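Local coordinates for ABC transporter substrate binding protein (Ribose) (Agrobacterium vitis, PDB 5DKV) that probably serves as the sugar-binding component of an ABC transporter, here holding alpha-D-tagatopyranose in the cleft between its two lobes, at residues A[160-165]-A[218-223]; A[61-66]-A[78-83]. All blocks are in the same frame, centred on the assembly; numbering follows the deposited sequence.

Interaction 1 of 2, residues A[160-165]-A[218-223]; sequences KGKVYV and NPDLAG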
ATOM      1  N   LYS A 160       9.166  21.780  13.882  1.00 15.27           N
ATOM      2  CA  LYS A 160       8.309  22.117  15.023  1.00 14.45           C
ATOM      3  C   LYS A 160       6.864  22.275  14.581  1.00 16.82           C
ATOM      4  O   LYS A 160       6.583  22.594  13.418  1.00 19.93           O
ATOM      5  CB  LYS A 160       8.777  23.399  15.709  1.00 22.50           C
ATOM      6  CG  LYS A 160       8.813  24.593  14.785  1.00 23.28           C
ATOM      7  CD  LYS A 160       9.356  25.835  15.488  1.00 36.21           C
ATOM      8  CE  LYS A 160       9.285  27.053  14.575  1.00 51.33           C
ATOM      9  NZ  LYS A 160       9.547  28.333  15.301  1.00 64.20           N
ATOM     10  N   GLY A 161       5.953  22.054  15.523  1.00 14.22           N
ATOM     11  CA  GLY A 161       4.554  22.360  15.309  1.00 14.74           C
ATOM     12  C   GLY A 161       3.661  21.140  15.377  1.00 14.38           C
ATOM     13  O   GLY A 161       4.147  20.007  15.536  1.00 13.80           O
ATOM     14  N   LYS A 162       2.358  21.376  15.233  1.00 16.11           N
ATOM     15  CA  LYS A 162       1.349  20.333  15.366  1.00 12.16           C
ATOM     16  C   LYS A 162       1.113  19.591  14.052  1.00 14.67           C
ATOM     17  O   LYS A 162       0.902  20.208  13.014  1.00 12.70           O
ATOM     18  CB  LYS A 162       0.002  20.907  15.821  1.00 12.85           C
ATOM     19  CG  LYS A 162      -0.075  21.535  17.241  1.00 18.38           C
ATOM     20  CD  LYS A 162      -1.356  22.438  17.287  1.00 26.73           C
ATOM     21  CE  LYS A 162      -1.817  22.977  18.658  1.00 39.57           C
ATOM     22  NZ  LYS A 162      -3.188  23.695  18.547  1.00 26.31           N
ATOM     23  N   VAL A 163       1.084  18.270  14.125  1.00 10.35           N
ATOM     24  CA  VAL A 163       0.790  17.425  12.955  1.00 11.36           C
ATOM     25  C   VAL A 163      -0.153  16.306  13.374  1.00 13.36           C
ATOM     26  O   VAL A 163      -0.376  16.091  14.554  1.00 12.83           O
ATOM     27  CB  VAL A 163       2.075  16.779  12.332  1.00 12.08           C
ATOM     28  CG1 VAL A 163       3.075  17.836  11.940  1.00 12.72           C
ATOM     29  CG2 VAL A 163       2.715  15.798  13.306  1.00 11.52           C
ATOM     30  N   TYR A 164      -0.691  15.580  12.399  1.00 11.72           N
ATOM     31  CA  TYR A 164      -1.415  14.357  12.693  1.00 10.26           C
ATOM     32  C   TYR A 164      -1.342  13.430  11.496  1.00 10.31           C
ATOM     33  O   TYR A 164      -1.024  13.855  10.387  1.00  8.78           O
ATOM     34  CB  TYR A 164      -2.878  14.640  13.065  1.00 13.25           C
ATOM     35  CG  TYR A 164      -3.766  15.017  11.901  1.00  9.76           C
ATOM     36  CD1 TYR A 164      -3.806  16.304  11.430  1.00  9.91           C
ATOM     37  CD2 TYR A 164      -4.562  14.067  11.275  1.00 10.61           C
ATOM     38  CE1 TYR A 164      -4.613  16.655  10.373  1.00 13.18           C
ATOM     39  CE2 TYR A 164      -5.387  14.411  10.212  1.00 11.43           C
ATOM     40  CZ  TYR A 164      -5.399  15.710   9.762  1.00 13.45           C
ATOM     41  OH  TYR A 164      -6.191  16.098   8.693  1.00 14.31           O
ATOM     42  N   VAL A 165      -1.636  12.159  11.752  1.00  8.62           N
ATOM     43  CA  VAL A 165      -1.723  11.142  10.727  1.00  8.65           C
ATOM     44  C   VAL A 165      -3.188  10.960  10.296  1.00 12.60           C
ATOM     45  O   VAL A 165      -4.086  10.741  11.128  1.00 11.68           O
ATOM     46  CB  VAL A 165      -1.184   9.791  11.223  1.00 10.82           C
ATOM     47  CG1 VAL A 165      -1.274   8.719  10.103  1.00 12.06           C
ATOM     48  CG2 VAL A 165       0.266   9.917  11.751  1.00 12.34           C
ATOM     49  N   ASN A 218      -7.589  23.690  15.585  1.00 12.83           N
ATOM     50  CA  ASN A 218      -6.161  24.028  15.641  1.00 16.42           C
ATOM     51  C   ASN A 218      -5.706  24.921  14.486  1.00 10.91           C
ATOM     52  O   ASN A 218      -5.088  24.420  13.529  1.00 11.03           O
ATOM     53  CB  ASN A 218      -5.308  22.758  15.614  1.00 13.31           C
ATOM     54  CG  ASN A 218      -5.649  21.793  16.712  1.00 15.30           C
ATOM     55  OD1 ASN A 218      -5.081  21.860  17.814  1.00 15.07           O
ATOM     56  ND2 ASN A 218      -6.539  20.850  16.423  1.00 13.93           N
ATOM     57  N   PRO A 219      -6.006  26.234  14.551  1.00 14.13           N
ATOM     58  CA  PRO A 219      -5.621  27.166  13.481  1.00 11.08           C
ATOM     59  C   PRO A 219      -4.123  27.207  13.250  1.00 11.94           C
ATOM     60  O   PRO A 219      -3.708  27.647  12.188  1.00 18.15           O
ATOM     61  CB  PRO A 219      -6.142  28.527  13.969  1.00 18.18           C
ATOM     62  CG  PRO A 219      -6.635  28.317  15.346  1.00 27.47           C
ATOM     63  CD  PRO A 219      -6.897  26.869  15.534  1.00 19.51           C
ATOM     64  N   ASP A 220      -3.341  26.718  14.210  1.00 13.60           N
ATOM     65  CA  ASP A 220      -1.889  26.688  14.093  1.00 15.89           C
ATOM     66  C   ASP A 220      -1.357  25.345  13.540  1.00 16.68           C
ATOM     67  O   ASP A 220      -0.148  25.113  13.572  1.00 15.18           O
ATOM     68  CB  ASP A 220      -1.246  26.991  15.460  1.00 20.75           C
ATOM     69  CG  ASP A 220      -1.718  26.044  16.579  1.00 24.44           C
ATOM     70  OD1 ASP A 220      -2.739  25.342  16.418  1.00 18.22           O
ATOM     71  OD2 ASP A 220      -1.070  26.014  17.648  1.00 22.37           O
ATOM     72  N   LEU A 221      -2.257  24.481  13.063  1.00 13.85           N
ATOM     73  CA  LEU A 221      -1.875  23.179  12.495  1.00 13.72           C
ATOM     74  C   LEU A 221      -0.776  23.370  11.460  1.00 13.50           C
ATOM     75  O   LEU A 221      -0.906  24.185  10.552  1.00 14.13           O
ATOM     76  CB  LEU A 221      -3.079  22.481  11.866  1.00  9.58           C
ATOM     77  CG  LEU A 221      -2.798  21.119  11.207  1.00 13.31           C
ATOM     78  CD1 LEU A 221      -2.476  20.052  12.260  1.00 15.52           C
ATOM     79  CD2 LEU A 221      -3.942  20.662  10.322  1.00 13.93           C
ATOM     80  N   ALA A 222       0.316  22.623  11.610  1.00 11.85           N
ATOM     81  CA  ALA A 222       1.466  22.752  10.734  1.00 13.49           C
ATOM     82  C   ALA A 222       1.501  21.753   9.575  1.00 12.61           C
ATOM     83  O   ALA A 222       1.966  22.100   8.497  1.00 11.63           O
ATOM     84  CB  ALA A 222       2.753  22.625  11.571  1.00 15.04           C
ATOM     85  N   GLY A 223       1.033  20.527   9.780  1.00 11.35           N
ATOM     86  CA  GLY A 223       1.082  19.546   8.705  1.00  9.81           C
ATOM     87  C   GLY A 223       0.298  18.280   8.970  1.00  8.14           C
ATOM     88  O   GLY A 223      -0.242  18.066  10.058  1.00 11.64           O
TER
HETATM   89  O   HOH W   1       1.844  24.208  15.057  1.00 16.82           O
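Lys-162 grips the type I turn Asn-218 to Leu-221 from strand 161-167, an inner strand running parallel to both its neighbours, where it meets the loop leading into strand 223-226 in one Rossmann-like lobe of this periplasmic binding protein. Its chain leaves with CG anti to the carbonyl carbon (chi1 -65°) and stays extended beyond CG, which carries the ammonium group across to the turn. There Lys-162 NZ forms a salt bridge to Asp-220 OD1 at 2.7 Å, meeting the carboxylate on the syn side, with OD2 a weaker second acceptor. Lys-162 NZ also donates to Asn-218 OD1 at 2.7 Å; the C=O...N angle of 126°, within the amide plane, places it on a lone pair, and the two side chains meet at roughly a right angle. The ammonium group is thus shared between a carboxylate and an amide, which would partly offset the charge of Asp-220.

The backbone of Lys-162 is held as well. The Lys-162 carbonyl O accepts from both Ala-222 N (2.9 Å) and Gly-223 N (3.3 Å), so this one oxygen takes two backbone N-H groups. Further along, Tyr-164 N reaches Gly-223 O only weakly, while Val-163 CA makes a CH...O contact of 3.1 Å with that same Gly-223 O. Leu-221 CD1 lies at the edge of the Tyr-164 ring, near its plane and 4.1 Å from Tyr-164 CD1; Leu-211 and Val-214 of helix 204-217 touch both side chains.

In the second shell, the Asn-218 amide is oriented by its ND2, which bonds to Val-214 O, and the turn itself is closed by Leu-221 N to Asn-218 O. One water completes the join, accepting from Lys-162 N at 2.9 Å and donating to Asp-220 O at 2.6 Å.

Interaction 2 of 2, residues A[61-66]-A[78-83]; sequences IFQGAP and DAVIAK
With CG of Gln-63 opposite its backbone N (chi1 -163°) and the chain straight beyond it, the side-chain amide is carried from just past strand 59-62 to the last turn of helix 70-81. Lys-83 comes to meet it: its chain is extended as far as CE and then turns at chi4 (93°), which brings NZ round to the amide oxygen. The resulting hydrogen bond, Lys-83 NZ to Gln-63 OE1, is weak at 3.3 Å, and the two chains cross at about a right angle.

The remaining contacts are apolar or nearly so. Gln-63 and Val-80 run past each other in opposite directions, and the CG2 methyl of Val-80 lies 4.2 Å from Gln-63 CB and 4.1 Å from Gln-63 OE1. At the other end of the amide, Gln-63 NE2 stands 4.2 Å from Ala-79 CB, so the flat group has the helix methyls on one flank and the lysine at its oxygen. Nearer the strand, the CG2 branch of Ile-61 meets the aliphatic part of Lys-83 at CD, 4.1 Å away. These spacings are van der Waals distances, and the 233 Å² buried between the segments indicates a modest surface contact.

Val-80 is the buried member, its side chain also resting on Ala-31 and Ile-33 of strand 29-33, the neighbour to which Ile-61 and Gln-63 are hydrogen-bonded through their backbones. Lys-83 O accepts from Arg-29 NH2, tying the chain beyond the helix to that same strand. Strand 59-62 followed by helix 70-81, packed against the parallel strands, is the beta-alpha unit of the Rossmann-like lobes of periplasmic binding proteins.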
ATOM      1  N   ILE A  61      -5.145 -14.501 -13.747  1.00 10.74           N
ATOM      2  CA  ILE A  61      -6.563 -14.467 -13.409  1.00 12.71           C
ATOM      3  C   ILE A  61      -6.730 -13.359 -12.373  1.00 13.14           C
ATOM      4  O   ILE A  61      -6.278 -13.510 -11.245  1.00 14.44           O
ATOM      5  CB  ILE A  61      -7.057 -15.813 -12.833  1.00 12.73           C
ATOM      6  CG1 ILE A  61      -6.791 -16.934 -13.829  1.00 16.97           C
ATOM      7  CG2 ILE A  61      -8.548 -15.723 -12.470  1.00 18.08           C
ATOM      8  CD1 ILE A  61      -7.043 -18.308 -13.282  1.00 20.29           C
ATOM      9  N   PHE A  62      -7.362 -12.259 -12.759  1.00 10.18           N
ATOM     10  CA  PHE A  62      -7.458 -11.093 -11.885  1.00  9.00           C
ATOM     11  C   PHE A  62      -8.890 -10.843 -11.477  1.00 10.68           C
ATOM     12  O   PHE A  62      -9.783 -10.752 -12.312  1.00 11.98           O
ATOM     13  CB  PHE A  62      -6.871  -9.865 -12.591  1.00 14.70           C
ATOM     14  CG  PHE A  62      -6.906  -8.608 -11.776  1.00 11.81           C
ATOM     15  CD1 PHE A  62      -5.830  -8.241 -10.982  1.00 10.09           C
ATOM     16  CD2 PHE A  62      -8.005  -7.779 -11.807  1.00 12.25           C
ATOM     17  CE1 PHE A  62      -5.857  -7.085 -10.241  1.00 11.82           C
ATOM     18  CE2 PHE A  62      -8.028  -6.617 -11.073  1.00 17.85           C
ATOM     19  CZ  PHE A  62      -6.954  -6.264 -10.298  1.00 17.42           C
ATOM     20  N   GLN A  63      -9.123 -10.752 -10.170  1.00  9.83           N
ATOM     21  CA  GLN A  63     -10.478 -10.469  -9.684  1.00  8.78           C
ATOM     22  C   GLN A  63     -10.381  -9.860  -8.307  1.00  8.62           C
ATOM     23  O   GLN A  63      -9.618 -10.328  -7.471  1.00  8.49           O
ATOM     24  CB  GLN A  63     -11.346 -11.725  -9.651  1.00  8.97           C
ATOM     25  CG  GLN A  63     -12.801 -11.398  -9.553  1.00 19.33           C
ATOM     26  CD  GLN A  63     -13.683 -12.634  -9.558  1.00 26.60           C
ATOM     27  OE1 GLN A  63     -13.315 -13.672 -10.104  1.00 26.33           O
ATOM     28  NE2 GLN A  63     -14.863 -12.522  -8.946  1.00 32.64           N
ATOM     29  N   GLY A  64     -11.139  -8.799  -8.093  1.00  8.70           N
ATOM     30  CA  GLY A  64     -11.153  -8.123  -6.810  1.00 12.53           C
ATOM     31  C   GLY A  64     -12.517  -7.568  -6.469  1.00 13.81           C
ATOM     32  O   GLY A  64     -13.435  -7.532  -7.313  1.00 13.48           O
ATOM     33  N   ALA A  65     -12.655  -7.139  -5.218  1.00  8.96           N
ATOM     34  CA  ALA A  65     -13.848  -6.430  -4.764  1.00 10.57           C
ATOM     35  C   ALA A  65     -13.663  -4.915  -4.887  1.00 11.62           C
ATOM     36  O   ALA A  65     -12.529  -4.432  -4.993  1.00 11.31           O
ATOM     37  CB  ALA A  65     -14.153  -6.807  -3.324  1.00 13.84           C
ATOM     38  N   PRO A  66     -14.774  -4.155  -4.883  1.00 16.51           N
ATOM     39  CA  PRO A  66     -14.716  -2.700  -5.052  1.00 16.53           C
ATOM     40  C   PRO A  66     -14.464  -1.938  -3.760  1.00 15.85           C
ATOM     41  O   PRO A  66     -14.406  -0.710  -3.820  1.00 20.28           O
ATOM     42  CB  PRO A  66     -16.099  -2.363  -5.609  1.00 15.25           C
ATOM     43  CG  PRO A  66     -16.987  -3.398  -5.009  1.00 18.44           C
ATOM     44  CD  PRO A  66     -16.165  -4.653  -4.888  1.00 21.52           C
ATOM     45  N   ASP A  78     -13.205 -17.050  -2.965  1.00 11.55           N
ATOM     46  CA  ASP A  78     -13.849 -18.338  -3.219  1.00  9.87           C
ATOM     47  C   ASP A  78     -14.112 -18.556  -4.711  1.00 14.09           C
ATOM     48  O   ASP A  78     -13.944 -19.680  -5.199  1.00 14.43           O
ATOM     49  CB  ASP A  78     -15.137 -18.461  -2.405  1.00 18.47           C
ATOM     50  CG  ASP A  78     -14.854 -18.686  -0.919  1.00 23.01           C
ATOM     51  OD1 ASP A  78     -13.747 -19.162  -0.601  1.00 29.93           O
ATOM     52  OD2 ASP A  78     -15.714 -18.378  -0.078  1.00 29.93           O
ATOM     53  N   ALA A  79     -14.504 -17.505  -5.432  1.00 14.75           N
ATOM     54  CA  ALA A  79     -14.765 -17.644  -6.868  1.00 15.20           C
ATOM     55  C   ALA A  79     -13.482 -17.973  -7.599  1.00 15.47           C
ATOM     56  O   ALA A  79     -13.472 -18.748  -8.565  1.00 14.15           O
ATOM     57  CB  ALA A  79     -15.390 -16.366  -7.438  1.00 14.98           C
ATOM     58  N   VAL A  80     -12.384 -17.393  -7.132  1.00 10.93           N
ATOM     59  CA  VAL A  80     -11.086 -17.682  -7.724  1.00  9.35           C
ATOM     60  C   VAL A  80     -10.644 -19.119  -7.422  1.00 12.10           C
ATOM     61  O   VAL A  80     -10.162 -19.803  -8.308  1.00 12.87           O
ATOM     62  CB  VAL A  80     -10.020 -16.671  -7.250  1.00 12.51           C
ATOM     63  CG1 VAL A  80      -8.609 -17.133  -7.599  1.00 16.28           C
ATOM     64  CG2 VAL A  80     -10.310 -15.339  -7.887  1.00 13.78           C
ATOM     65  N   ILE A  81     -10.807 -19.573  -6.183  1.00 11.02           N
ATOM     66  CA  ILE A  81     -10.463 -20.949  -5.826  1.00 12.22           C
ATOM     67  C   ILE A  81     -11.153 -21.952  -6.751  1.00 13.88           C
ATOM     68  O   ILE A  81     -10.561 -22.957  -7.156  1.00 14.65           O
ATOM     69  CB  ILE A  81     -10.804 -21.194  -4.357  1.00 14.42           C
ATOM     70  CG1 ILE A  81      -9.797 -20.428  -3.504  1.00 13.96           C
ATOM     71  CG2 ILE A  81     -10.716 -22.684  -3.995  1.00 19.48           C
ATOM     72  CD1 ILE A  81     -10.115 -20.425  -2.022  1.00 14.20           C
ATOM     73  N   ALA A  82     -12.384 -21.645  -7.134  1.00 16.08           N
ATOM     74  CA  ALA A  82     -13.185 -22.579  -7.908  1.00 15.47           C
ATOM     75  C   ALA A  82     -12.687 -22.653  -9.355  1.00 17.80           C
ATOM     76  O   ALA A  82     -13.025 -23.578 -10.083  1.00 18.10           O
ATOM     77  CB  ALA A  82     -14.652 -22.178  -7.861  1.00 18.31           C
ATOM     78  N   LYS A  83     -11.888 -21.669  -9.766  1.00 14.32           N
ATOM     79  CA  LYS A  83     -11.265 -21.678 -11.093  1.00 12.33           C
ATOM     80  C   LYS A  83      -9.971 -22.513 -11.125  1.00 16.46           C
ATOM     81  O   LYS A  83      -9.318 -22.620 -12.166  1.00 19.16           O
ATOM     82  CB  LYS A  83     -10.983 -20.239 -11.542  1.00 12.04           C
ATOM     83  CG  LYS A  83     -12.231 -19.404 -11.719  1.00 18.29           C
ATOM     84  CD  LYS A  83     -11.909 -18.079 -12.377  1.00 23.59           C
ATOM     85  CE  LYS A  83     -13.169 -17.365 -12.833  1.00 35.24           C
ATOM     86  NZ  LYS A  83     -13.695 -16.421 -11.823  1.00 49.48           N
TER

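Interaction 2 comes first along the chain and closes before interaction 1 opens. Their centres lie 43 Å apart and their nearest atoms about 21 Å, so neither touches the other. Segment 61-66 begins on outermost strand 59-62 and runs on into the loop after it, whereas 160-165 lies on strand 161-167, next to outermost strand 192-199. Interaction 2 joins the end of that edge strand and the residue after it to the C-terminal part of helix 70-81 and Lys-83; interaction 1 joins a strand to the loop after helix 204-217. Their places near opposite ends of the strand order, on opposite sides of the chain's centre, put them in different lobes, one in the sheet of each, with the tagatose pocket between and neither contact containing a pocket residue.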